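Local structure of amidase (Bacillus anthracis, 5EWQ) at residues Val120-Val125 against Ser202-Gly207; Thr133-Tyr138 against Gly252-Ala257; Thr137-Asp142 against Ile390-Arg395; Ala172-Phe177 against Tyr365-Asn370; Lys384-Ile389 against Thr406-Ser411. The protein probably hydrolyses carboxylic amides to carboxylates and ammonia, as a member of the amidase signature family of serine hydrolases. One frame throughout, in Å; residues are numbered along the deposited sequence.

Contact 1: residues Val120-Val125 against Ser202-Gly207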
# COMPACT_ATOMS: atom_id res chain seq x y z
N VAL A 120 -9.68 0.46 -3.26
CA VAL A 120 -9.69 0.15 -1.84
C VAL A 120 -8.55 0.87 -1.13
O VAL A 120 -7.38 0.60 -1.39
CB VAL A 120 -9.58 -1.36 -1.57
CG1 VAL A 120 -9.36 -1.63 -0.09
CG2 VAL A 120 -10.82 -2.08 -2.07
N VAL A 121 -8.89 1.78 -0.23
CA VAL A 121 -7.89 2.53 0.52
C VAL A 121 -7.61 1.87 1.87
O VAL A 121 -8.44 1.13 2.39
CB VAL A 121 -8.32 3.99 0.74
CG1 VAL A 121 -8.51 4.69 -0.60
CG2 VAL A 121 -9.60 4.05 1.56
N LYS A 122 -6.44 2.15 2.42
CA LYS A 122 -6.04 1.59 3.71
C LYS A 122 -6.97 2.08 4.82
O LYS A 122 -7.58 3.14 4.69
CB LYS A 122 -4.58 1.95 4.01
CG LYS A 122 -3.92 1.10 5.08
CD LYS A 122 -2.43 1.42 5.18
CE LYS A 122 -1.73 0.52 6.18
NZ LYS A 122 -0.27 0.79 6.24
N ASP A 123 -7.07 1.31 5.89
CA ASP A 123 -8.02 1.59 6.97
C ASP A 123 -7.69 2.88 7.72
O ASP A 123 -8.48 3.35 8.55
CB ASP A 123 -8.07 0.41 7.94
CG ASP A 123 -9.21 0.53 8.95
OD1 ASP A 123 -10.37 0.25 8.58
OD2 ASP A 123 -8.94 0.90 10.11
N ASN A 124 -6.53 3.46 7.44
CA ASN A 124 -6.14 4.71 8.08
C ASN A 124 -6.37 5.93 7.18
O ASN A 124 -5.83 7.00 7.42
CB ASN A 124 -4.67 4.65 8.51
CG ASN A 124 -3.72 4.47 7.33
OD1 ASN A 124 -4.15 4.19 6.21
ND2 ASN A 124 -2.43 4.62 7.59
N VAL A 125 -7.17 5.74 6.14
CA VAL A 125 -7.47 6.82 5.19
C VAL A 125 -8.92 7.30 5.35
O VAL A 125 -9.85 6.49 5.34
CB VAL A 125 -7.23 6.37 3.74
CG1 VAL A 125 -7.50 7.52 2.78
CG2 VAL A 125 -5.81 5.86 3.57
N SER A 202 3.31 -9.72 5.88
CA SER A 202 4.10 -8.51 6.08
C SER A 202 3.18 -7.32 6.35
O SER A 202 1.96 -7.47 6.40
CB SER A 202 5.02 -8.23 4.89
OG SER A 202 5.75 -7.03 5.08
N GLY A 203 3.76 -6.14 6.53
CA GLY A 203 2.97 -4.98 6.86
C GLY A 203 3.62 -3.67 6.46
O GLY A 203 4.73 -3.65 5.93
N SER A 204 2.93 -2.56 6.74
CA SER A 204 1.65 -2.61 7.43
C SER A 204 0.46 -2.60 6.47
O SER A 204 -0.68 -2.78 6.89
CB SER A 204 1.54 -1.44 8.41
OG SER A 204 1.56 -0.20 7.72
N SER A 205 0.72 -2.38 5.19
CA SER A 205 -0.34 -2.38 4.19
C SER A 205 -0.61 -3.79 3.68
O SER A 205 -0.53 -4.06 2.48
CB SER A 205 0.02 -1.46 3.02
OG SER A 205 0.33 -0.16 3.47
N SER A 206 -0.95 -4.69 4.60
CA SER A 206 -1.21 -6.08 4.26
C SER A 206 -2.46 -6.23 3.41
O SER A 206 -2.43 -6.85 2.34
CB SER A 206 -1.36 -6.92 5.54
OG SER A 206 -2.42 -6.45 6.34
N GLY A 207 -3.57 -5.65 3.87
CA GLY A 207 -4.84 -5.74 3.18
C GLY A 207 -4.84 -5.09 1.81
O GLY A 207 -5.48 -5.60 0.88

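Contact 2: residues Thr133-Tyr138 against Gly252-Ala257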
# COMPACT_ATOMS: atom_id res chain seq x y z
N THR A 133 -12.76 5.46 9.75
CA THR A 133 -11.30 5.46 9.67
C THR A 133 -10.74 5.11 11.04
O THR A 133 -10.95 5.85 12.00
CB THR A 133 -10.76 6.82 9.20
OG1 THR A 133 -11.47 7.25 8.04
CG2 THR A 133 -9.27 6.72 8.87
N SER A 134 -10.04 3.99 11.13
CA SER A 134 -9.67 3.46 12.43
C SER A 134 -8.20 3.13 12.58
O SER A 134 -7.73 2.89 13.69
CB SER A 134 -10.50 2.20 12.71
OG SER A 134 -11.87 2.42 12.42
N ALA A 135 -7.48 3.10 11.46
CA ALA A 135 -6.08 2.67 11.43
C ALA A 135 -5.91 1.28 12.03
O ALA A 135 -4.86 0.95 12.58
CB ALA A 135 -5.20 3.68 12.17
N GLY A 136 -6.95 0.46 11.92
CA GLY A 136 -6.93 -0.90 12.41
C GLY A 136 -7.19 -1.05 13.90
O GLY A 136 -7.04 -2.14 14.45
N THR A 137 -7.60 0.03 14.55
CA THR A 137 -7.81 0.01 15.99
C THR A 137 -9.26 -0.30 16.37
O THR A 137 -10.18 -0.05 15.59
CB THR A 137 -7.41 1.34 16.65
OG1 THR A 137 -8.34 2.36 16.27
CG2 THR A 137 -6.01 1.74 16.20
N TYR A 138 -9.44 -0.84 17.57
CA TYR A 138 -10.77 -1.14 18.08
C TYR A 138 -11.45 0.12 18.60
O TYR A 138 -12.68 0.25 18.54
CB TYR A 138 -10.68 -2.19 19.20
CG TYR A 138 -12.03 -2.64 19.75
CD1 TYR A 138 -12.69 -3.73 19.21
CD2 TYR A 138 -12.63 -1.96 20.81
CE1 TYR A 138 -13.91 -4.14 19.70
CE2 TYR A 138 -13.85 -2.37 21.30
CZ TYR A 138 -14.49 -3.46 20.75
OH TYR A 138 -15.71 -3.86 21.24
N GLY A 252 -5.72 13.82 5.72
CA GLY A 252 -6.84 12.90 5.80
C GLY A 252 -6.39 11.47 6.03
O GLY A 252 -7.11 10.53 5.71
N ILE A 253 -5.19 11.32 6.58
CA ILE A 253 -4.65 10.00 6.88
C ILE A 253 -4.11 9.96 8.30
O ILE A 253 -3.29 10.80 8.68
CB ILE A 253 -3.52 9.60 5.90
CG1 ILE A 253 -4.01 9.67 4.45
CG2 ILE A 253 -3.00 8.21 6.23
CD1 ILE A 253 -2.94 9.36 3.43
N ILE A 254 -4.59 9.00 9.09
CA ILE A 254 -4.11 8.83 10.46
C ILE A 254 -2.61 8.55 10.46
O ILE A 254 -2.16 7.52 9.97
CB ILE A 254 -4.84 7.68 11.18
CG1 ILE A 254 -6.34 7.98 11.28
CG2 ILE A 254 -4.26 7.46 12.56
CD1 ILE A 254 -7.13 6.93 12.01
N PRO A 255 -1.83 9.50 11.01
CA PRO A 255 -0.37 9.49 10.91
C PRO A 255 0.31 8.46 11.81
O PRO A 255 -0.33 7.81 12.63
CB PRO A 255 0.01 10.90 11.33
CG PRO A 255 -1.05 11.28 12.30
CD PRO A 255 -2.32 10.65 11.79
N LEU A 256 1.62 8.34 11.63
CA LEU A 256 2.47 7.54 12.50
C LEU A 256 3.72 8.37 12.80
O LEU A 256 4.09 8.56 13.96
CB LEU A 256 2.84 6.21 11.85
CG LEU A 256 3.98 5.40 12.48
CD1 LEU A 256 3.69 5.13 13.95
CD2 LEU A 256 4.19 4.10 11.73
N ALA A 257 4.35 8.84 11.74
CA ALA A 257 5.47 9.77 11.84
C ALA A 257 5.53 10.61 10.57
O ALA A 257 6.03 10.15 9.54
CB ALA A 257 6.77 9.03 12.06

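Contact 3: residues Thr137-Asp142 against Ile390-Arg395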
# COMPACT_ATOMS: atom_id res chain seq x y z
N THR A 137 -7.60 0.03 14.55
CA THR A 137 -7.81 0.01 15.99
C THR A 137 -9.26 -0.30 16.37
O THR A 137 -10.18 -0.05 15.59
CB THR A 137 -7.41 1.34 16.65
OG1 THR A 137 -8.34 2.36 16.27
CG2 THR A 137 -6.01 1.74 16.20
N TYR A 138 -9.44 -0.84 17.57
CA TYR A 138 -10.77 -1.14 18.08
C TYR A 138 -11.45 0.12 18.60
O TYR A 138 -12.68 0.25 18.54
CB TYR A 138 -10.68 -2.19 19.20
CG TYR A 138 -12.03 -2.64 19.75
CD1 TYR A 138 -12.69 -3.73 19.21
CD2 TYR A 138 -12.63 -1.96 20.81
CE1 TYR A 138 -13.91 -4.14 19.70
CE2 TYR A 138 -13.85 -2.37 21.30
CZ TYR A 138 -14.49 -3.46 20.75
OH TYR A 138 -15.71 -3.86 21.24
N VAL A 139 -10.66 1.06 19.10
CA VAL A 139 -11.18 2.27 19.71
C VAL A 139 -11.79 3.21 18.67
O VAL A 139 -12.70 3.99 18.97
CB VAL A 139 -10.08 3.01 20.51
CG1 VAL A 139 -8.96 3.49 19.60
CG2 VAL A 139 -10.67 4.16 21.31
N LEU A 140 -11.30 3.13 17.43
CA LEU A 140 -11.79 3.99 16.36
C LEU A 140 -12.58 3.21 15.32
O LEU A 140 -12.82 3.70 14.22
CB LEU A 140 -10.62 4.71 15.68
CG LEU A 140 -9.83 5.74 16.49
CD1 LEU A 140 -8.57 6.13 15.74
CD2 LEU A 140 -10.68 6.96 16.77
N LYS A 141 -13.00 2.00 15.69
CA LYS A 141 -13.65 1.09 14.75
C LYS A 141 -14.96 1.64 14.17
O LYS A 141 -15.40 1.19 13.11
CB LYS A 141 -13.91 -0.26 15.42
CG LYS A 141 -15.03 -0.24 16.46
CD LYS A 141 -15.17 -1.59 17.13
CE LYS A 141 -16.29 -1.59 18.15
NZ LYS A 141 -17.61 -1.31 17.52
N ASP A 142 -15.56 2.60 14.85
CA ASP A 142 -16.85 3.13 14.43
C ASP A 142 -16.81 4.63 14.15
O ASP A 142 -17.84 5.24 13.87
CB ASP A 142 -17.92 2.83 15.48
CG ASP A 142 -18.18 1.34 15.64
OD1 ASP A 142 -18.19 0.63 14.61
OD2 ASP A 142 -18.37 0.89 16.79
N ILE A 390 -4.65 4.28 25.59
CA ILE A 390 -3.99 3.33 26.48
C ILE A 390 -4.92 2.88 27.60
O ILE A 390 -4.98 1.70 27.94
CB ILE A 390 -2.71 3.94 27.09
CG1 ILE A 390 -1.72 4.31 25.98
CG2 ILE A 390 -2.07 2.98 28.08
CD1 ILE A 390 -0.44 4.93 26.49
N ALA A 391 -5.67 3.83 28.15
CA ALA A 391 -6.63 3.53 29.21
C ALA A 391 -7.81 2.73 28.66
O ALA A 391 -8.37 1.89 29.35
CB ALA A 391 -7.11 4.82 29.86
N PHE A 392 -8.17 3.01 27.41
CA PHE A 392 -9.29 2.33 26.76
C PHE A 392 -8.97 0.86 26.51
O PHE A 392 -9.81 -0.01 26.75
CB PHE A 392 -9.64 3.03 25.44
CG PHE A 392 -10.77 2.39 24.70
CD1 PHE A 392 -12.08 2.74 24.98
CD2 PHE A 392 -10.53 1.45 23.71
CE1 PHE A 392 -13.13 2.16 24.29
CE2 PHE A 392 -11.58 0.86 23.02
CZ PHE A 392 -12.88 1.22 23.31
N ASN A 393 -7.76 0.60 26.02
CA ASN A 393 -7.34 -0.76 25.71
C ASN A 393 -7.23 -1.64 26.95
O ASN A 393 -7.48 -2.84 26.89
CB ASN A 393 -5.99 -0.74 24.97
CG ASN A 393 -6.09 -0.11 23.60
OD1 ASN A 393 -7.14 -0.14 22.96
ND2 ASN A 393 -4.98 0.46 23.13
N LYS A 394 -6.86 -1.03 28.07
CA LYS A 394 -6.68 -1.75 29.33
C LYS A 394 -7.98 -2.38 29.84
O LYS A 394 -7.95 -3.39 30.54
CB LYS A 394 -6.11 -0.82 30.40
CG LYS A 394 -4.61 -0.57 30.30
CD LYS A 394 -4.17 0.44 31.35
CE LYS A 394 -2.68 0.35 31.63
NZ LYS A 394 -1.84 0.68 30.45
N ARG A 395 -9.11 -1.78 29.49
CA ARG A 395 -10.40 -2.21 30.02
C ARG A 395 -10.88 -3.52 29.41
O ARG A 395 -11.81 -4.15 29.92
CB ARG A 395 -11.45 -1.11 29.81
CG ARG A 395 -11.12 0.19 30.51
CD ARG A 395 -12.22 1.22 30.33
NE ARG A 395 -11.87 2.51 30.92
CZ ARG A 395 -12.17 2.87 32.17
NH1 ARG A 395 -11.81 4.06 32.62
NH2 ARG A 395 -12.83 2.04 32.96

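Contact 4: residues Ala172-Phe177 against Tyr365-Asn370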
# COMPACT_ATOMS: atom_id res chain seq x y z
N ALA A 172 -0.33 1.25 11.90
CA ALA A 172 0.71 1.11 10.89
C ALA A 172 1.91 0.34 11.44
O ALA A 172 3.06 0.75 11.27
CB ALA A 172 1.15 2.48 10.37
N ASN A 173 1.61 -0.77 12.11
CA ASN A 173 2.61 -1.60 12.78
C ASN A 173 3.41 -0.81 13.81
O ASN A 173 4.63 -0.68 13.72
CB ASN A 173 3.56 -2.23 11.76
CG ASN A 173 4.43 -3.32 12.38
OD1 ASN A 173 4.03 -3.97 13.34
ND2 ASN A 173 5.62 -3.52 11.82
N TYR A 174 2.71 -0.27 14.81
CA TYR A 174 3.36 0.43 15.91
C TYR A 174 2.54 0.28 17.18
O TYR A 174 2.07 1.27 17.75
CB TYR A 174 3.56 1.91 15.57
CG TYR A 174 4.66 2.56 16.38
CD1 TYR A 174 6.00 2.33 16.08
CD2 TYR A 174 4.37 3.41 17.44
CE1 TYR A 174 7.01 2.92 16.81
CE2 TYR A 174 5.37 4.01 18.18
CZ TYR A 174 6.69 3.76 17.86
OH TYR A 174 7.70 4.35 18.58
N LEU A 175 2.39 -0.96 17.63
CA LEU A 175 1.63 -1.25 18.84
C LEU A 175 2.49 -2.03 19.83
O LEU A 175 2.64 -1.63 20.99
CB LEU A 175 0.35 -2.02 18.50
CG LEU A 175 -0.68 -2.15 19.62
CD1 LEU A 175 -1.01 -0.78 20.19
CD2 LEU A 175 -1.94 -2.83 19.10
N SER A 176 3.05 -3.15 19.38
CA SER A 176 3.95 -3.95 20.20
C SER A 176 4.92 -4.74 19.33
O SER A 176 4.69 -4.91 18.13
CB SER A 176 3.17 -4.89 21.11
OG SER A 176 2.65 -5.99 20.38
N PHE A 177 5.99 -5.24 19.94
CA PHE A 177 7.02 -5.97 19.22
C PHE A 177 6.59 -7.40 18.91
O PHE A 177 7.18 -8.07 18.06
CB PHE A 177 8.32 -5.99 20.03
CG PHE A 177 8.82 -4.63 20.42
CD1 PHE A 177 9.62 -3.89 19.56
CD2 PHE A 177 8.49 -4.09 21.66
CE1 PHE A 177 10.09 -2.64 19.93
CE2 PHE A 177 8.96 -2.84 22.03
CZ PHE A 177 9.75 -2.11 21.16
N TYR A 365 9.09 9.63 19.46
CA TYR A 365 8.73 10.99 19.83
C TYR A 365 7.55 11.52 19.02
O TYR A 365 6.62 12.11 19.58
CB TYR A 365 9.93 11.93 19.65
CG TYR A 365 9.58 13.40 19.78
CD1 TYR A 365 9.50 14.01 21.02
CD2 TYR A 365 9.32 14.17 18.65
CE1 TYR A 365 9.18 15.34 21.15
CE2 TYR A 365 8.99 15.51 18.77
CZ TYR A 365 8.93 16.09 20.01
OH TYR A 365 8.60 17.42 20.13
N GLU A 366 7.58 11.28 17.72
CA GLU A 366 6.65 11.93 16.80
C GLU A 366 5.26 11.31 16.80
O GLU A 366 4.28 11.98 16.48
CB GLU A 366 7.22 11.92 15.38
CG GLU A 366 6.77 13.08 14.52
CD GLU A 366 7.43 13.08 13.15
OE1 GLU A 366 8.13 12.10 12.83
OE2 GLU A 366 7.25 14.07 12.41
N PHE A 367 5.17 10.03 17.15
CA PHE A 367 3.88 9.32 17.14
C PHE A 367 2.88 9.96 18.10
O PHE A 367 1.74 10.23 17.73
CB PHE A 367 4.07 7.85 17.49
CG PHE A 367 2.77 7.09 17.63
CD1 PHE A 367 2.03 6.76 16.51
CD2 PHE A 367 2.30 6.72 18.88
CE1 PHE A 367 0.84 6.07 16.63
CE2 PHE A 367 1.11 6.03 19.01
CZ PHE A 367 0.38 5.70 17.88
N LYS A 368 3.32 10.20 19.33
CA LYS A 368 2.47 10.81 20.35
C LYS A 368 1.97 12.18 19.91
O LYS A 368 0.80 12.51 20.08
CB LYS A 368 3.22 10.93 21.67
CG LYS A 368 2.46 11.66 22.76
CD LYS A 368 3.30 11.83 24.01
CE LYS A 368 2.54 12.58 25.10
NZ LYS A 368 3.34 12.74 26.34
N HIS A 369 2.86 12.96 19.32
CA HIS A 369 2.54 14.33 18.92
C HIS A 369 1.65 14.37 17.68
O HIS A 369 0.70 15.16 17.62
CB HIS A 369 3.82 15.13 18.68
CG HIS A 369 4.62 15.35 19.92
ND1 HIS A 369 5.23 14.33 20.61
CD2 HIS A 369 4.92 16.49 20.59
CE1 HIS A 369 5.86 14.82 21.66
NE2 HIS A 369 5.69 16.13 21.67
N ASN A 370 1.95 13.54 16.69
CA ASN A 370 1.15 13.49 15.47
C ASN A 370 -0.28 13.02 15.74
O ASN A 370 -1.24 13.58 15.21
CB ASN A 370 1.79 12.57 14.43
CG ASN A 370 3.06 13.15 13.85
OD1 ASN A 370 3.92 12.42 13.35
ND2 ASN A 370 3.20 14.47 13.90

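Contact 5: residues Lys384-Ile389 against Thr406-Ser411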
# COMPACT_ATOMS: atom_id res chain seq x y z
N LYS A 384 -9.29 11.86 22.20
CA LYS A 384 -8.56 13.08 21.87
C LYS A 384 -7.10 13.06 22.30
O LYS A 384 -6.41 14.08 22.22
CB LYS A 384 -9.26 14.29 22.50
CG LYS A 384 -10.59 14.63 21.86
CD LYS A 384 -11.02 16.04 22.21
CE LYS A 384 -12.28 16.43 21.45
NZ LYS A 384 -12.10 16.33 19.97
N SER A 385 -6.62 11.90 22.74
CA SER A 385 -5.21 11.76 23.12
C SER A 385 -4.76 10.30 23.16
O SER A 385 -5.58 9.39 23.29
CB SER A 385 -4.96 12.41 24.49
OG SER A 385 -5.63 11.71 25.52
N LEU A 386 -3.46 10.10 23.05
CA LEU A 386 -2.88 8.76 23.12
C LEU A 386 -3.04 8.17 24.51
O LEU A 386 -3.10 6.95 24.68
CB LEU A 386 -1.40 8.80 22.72
CG LEU A 386 -0.65 7.47 22.63
CD1 LEU A 386 -1.38 6.51 21.69
CD2 LEU A 386 0.77 7.69 22.16
N LYS A 387 -3.13 9.04 25.52
CA LYS A 387 -3.32 8.61 26.90
C LYS A 387 -4.66 7.92 27.09
O LYS A 387 -4.76 6.93 27.82
CB LYS A 387 -3.21 9.80 27.85
CG LYS A 387 -2.07 9.71 28.85
CD LYS A 387 -2.17 10.81 29.90
CE LYS A 387 -2.23 12.19 29.27
NZ LYS A 387 -2.39 13.26 30.29
N GLU A 388 -5.69 8.43 26.43
CA GLU A 388 -7.03 7.88 26.55
C GLU A 388 -7.14 6.52 25.85
O GLU A 388 -7.90 5.65 26.29
CB GLU A 388 -8.07 8.85 25.99
CG GLU A 388 -8.14 10.17 26.75
CD GLU A 388 -9.06 11.18 26.10
OE1 GLU A 388 -9.04 12.35 26.52
OE2 GLU A 388 -9.79 10.80 25.16
N ILE A 389 -6.39 6.35 24.77
CA ILE A 389 -6.34 5.08 24.06
C ILE A 389 -5.77 3.98 24.94
O ILE A 389 -6.35 2.89 25.04
CB ILE A 389 -5.48 5.19 22.78
CG1 ILE A 389 -6.11 6.18 21.80
CG2 ILE A 389 -5.32 3.82 22.13
CD1 ILE A 389 -5.24 6.49 20.61
N THR A 406 2.93 -1.98 24.04
CA THR A 406 4.19 -1.47 24.58
C THR A 406 4.73 -0.26 23.82
O THR A 406 5.28 0.66 24.42
CB THR A 406 5.27 -2.57 24.58
OG1 THR A 406 4.75 -3.76 25.18
CG2 THR A 406 6.50 -2.12 25.35
N LEU A 407 4.56 -0.26 22.50
CA LEU A 407 5.11 0.79 21.65
C LEU A 407 4.43 2.14 21.86
O LEU A 407 5.10 3.17 21.97
CB LEU A 407 5.02 0.39 20.18
CG LEU A 407 6.14 -0.54 19.70
CD1 LEU A 407 5.87 -1.04 18.29
CD2 LEU A 407 7.48 0.19 19.76
N ILE A 408 3.10 2.15 21.92
CA ILE A 408 2.36 3.39 22.11
C ILE A 408 2.46 3.86 23.56
O ILE A 408 2.25 5.03 23.86
CB ILE A 408 0.88 3.26 21.71
CG1 ILE A 408 0.13 2.34 22.67
CG2 ILE A 408 0.76 2.74 20.28
CD1 ILE A 408 -1.34 2.21 22.36
N GLU A 409 2.78 2.93 24.46
CA GLU A 409 3.02 3.27 25.85
C GLU A 409 4.37 3.96 25.99
O GLU A 409 4.53 4.90 26.77
CB GLU A 409 2.96 2.03 26.74
CG GLU A 409 1.56 1.57 27.09
CD GLU A 409 1.54 0.30 27.92
OE1 GLU A 409 2.50 -0.49 27.80
OE2 GLU A 409 0.58 0.10 28.69
N ALA A 410 5.35 3.49 25.22
CA ALA A 410 6.69 4.06 25.23
C ALA A 410 6.69 5.46 24.62
O ALA A 410 7.44 6.33 25.06
CB ALA A 410 7.66 3.15 24.49
N SER A 411 5.86 5.66 23.61
CA SER A 411 5.76 6.95 22.94
C SER A 411 5.10 7.99 23.84
O SER A 411 5.43 9.18 23.77
CB SER A 411 4.99 6.81 21.63
OG SER A 411 4.92 8.05 20.94

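Contact 1: residues Val120-Val125 against Ser202-Gly207
Two residues before K122 reaches across to S204 and S205, V120 lies in the strand that delivers the lysine, its side chain touching L163, A166 and A217, while V121 touches V162 and K165. K122 then carries the whole contact. With CG trans to the backbone N (chi1 -162°) and every later torsion near 180°, its chain runs out straight and brings NZ to two hydroxyls. NZ donates to S204 OG at 2.6 Å and to S205 OG at 3.0 Å, while K122 CE lies 3.5 Å from S204 O. A third bond, to T223 OG1, helps to fix the end of the lysine. The peptide bond before S204 is cis, and S204 OG is also hydrogen-bonded to S228 OG. This Lys-cisSer-Ser chain matches the catalytic triad of amidase signature enzymes, in which S228 would probably be the nucleophile. S205 OG bonds to S228 O and T223 N as well, consistent with a second-shell role in positioning the lysine and S228. After the lysine the chain folds into a type I turn closed by V125 N to K122 O, 3.0 Å; within it D123 OD1 is salt-bridged to K186. Strand 118-122 lies between strands 161-166 and 219-223 of the large mixed sheet, while the serine loop leads into helix 206-213 and rests S205 on P232 of helix 230-235.

Contact 2: residues Thr133-Tyr138 against Gly252-Ala257
A135, in a type I' beta turn from S134 to T137, and T133 just before the turn receive I254. The turn belongs to the loop between strand 118-122 and helix 150-155 and has A135 and G136 at its two corners, both with positive phi; the opposing residue comes from the loop between strands 239-242 and 263-267. Across the contact the interaction is wholly apolar. I254 CG1 stands opposite its own carbonyl carbon (chi1 -62°) and the chain goes on extended, which pushes CD1 forward into the angle between the two small side chains. CD1 lies 3.8 Å from A135 CB, and the second branch, I254 CG2, comes within 3.9 Å of the same methyl. T133 CG2 runs past it in the reverse direction, 3.8 Å from I254 CD1. W171 of helix 170-173 and Y374 of helix 360-377 also touch I254, so this isoleucine joins the turn to the helices around it. The polar groups bond within the turn and to its surroundings. D123 OD2 bonds to G136 N, and T133 OG1 is occupied by V125 O. S134 turns its CB away from I254, and its OG bonds to K186 NZ and, at a doubtfully short distance, probably to L140 O. The carbonyl of S134 has two donors from a single residue: T137 N at 3.0 Å closes the turn, and T137 OG1, 2.7 Å from S134 O, approaches in the carbonyl plane on a lone pair.

Contact 3: residues Thr137-Asp142 against Ile390-Arg395
A type I beta turn from Y138 to K141 presses two of its residues, Y138 and V139, against F392 of helix 386-394. The turn is led in by an ST motif, in which T137 OG1 accepts from L140 N at 3.3 Å; the bond between the turn ends, K141 N to Y138 O, is weak. V139 meets F392 over one ring face. Its CG2 methyl sits 3.8 Å from the F392 ring centroid and only 16° off the ring normal, a CH-pi contact. V139 CB lies 3.6 Å from F392 CD2, so the valine spreads over the CD2 side of the ring and does not simply touch it with one methyl. Y138 approaches differently: its side chain crosses that of F392 at about a right angle, and Y138 CD2 meets F392 CE2 edge against edge at 3.7 Å. A fully extended first torsion (chi1 180°) carries the F392 ring out from the helix to the turn. Each ring also has a cation-pi partner. K141, itself salt-bridged to D142, places CD over a face of the tyrosine ring, and R400 pairs with F392 while also bonding to F392 O. No hydrogen bond joins the two segments, so the contact is mainly dispersion and apolar burial, with a weak CH-pi component; the cation-pi contacts of K141 and R400 add to the rings' surroundings, not to the bond between the segments.

Contact 4: residues Ala172-Phe177 against Tyr365-Asn370
H369 ND1 donates to Y365 O, one turn back in helix 360-377, at 2.8 Å; the bond is bent, with an N-H...O angle of 131°, and the carbonyl oxygen lies out of the imidazole plane. The bond is consistent with the imidazole lying against the ring of Y365, on a side of the helix turned from the contact. On the same helix E366 OE1 is hydrogen-bonded to T259 and N370 OD1 to E258 N, while in the other segment the backbone of L175 bonds to L407. Across the contact itself the meeting is between two aromatic rings, Y174 and F367. Y174 CD2 stands over one face of F367, 4.0 Å from F367 CG and offset toward the rim, and Y174 CE2 comes within 4.1 Å of F367 CB. The ring centroids are 5.3 Å apart and the planes meet at 51°, so the pair is neither a parallel stack nor a T-shape. The two side chains slide past each other in opposite directions. L256 touches both rings, and W171 meets F367 edge-to-face. I408 and S411 of helix 406-412 and L386 of helix 386-394 also touch F367. Because both rings are buried and no hydrogen bond links the two segments, their adhesion here rests on dispersion and hydrophobic burial.

Contact 5: residues Lys384-Ile389 against Thr406-Ser411
L386 lies obliquely across I408, one branch on its side chain and the other on its backbone. L386 CD1 is 4.0 Å from I408 CB, whereas L386 CD2 reaches the carbonyl, 3.5 Å from I408 O, and passes on to S411 CB at 4.3 Å. I389, one turn along the same helix, adds a lighter touch, its CG2 being 4.3 Å from I408 CD1. For I408, chi1 of 68° places CG1 between the backbone N and the carbonyl carbon, and the extended chi2 then carries CD1 toward I389. S385 is the N-cap of the helix holding L386, and its OG accepts a weak bond from E388 N. Just ahead of it, K384 N gives a nearly straight bond to E388 OE2 at 3.2 Å, arriving from above the carboxylate plane. S411 keeps its hydroxyl for another helix, bonding to E364 O. The contact is thus apolar helix-against-helix packing: far from the centre of the chain, helices 386-394 and 406-412, close in sequence, pack against each other and against helix 360-377.

Contact 1 lies deepest, about 6 Å from the centre of the chain, at the probable catalytic site on the large sheet; contacts 3 and 5 lie at about 24 and 25 Å. Contacts 1 and 2, centres about 10 Å apart, touch where N124 O probably bonds to I254 N; their segments alternate along the chain. Contact 2 shares T137 and Y138 with contact 3, within whose loop contact 4 is nested. Contact 5 opens after contacts 1, 2 and 4 have closed. Contacts 4 and 5, centres about 8 Å apart, probably hydrogen-bond through L175 O and L407 N; contacts 3 and 5 share helix 386-394. Loops near the site thus connect to outer helices.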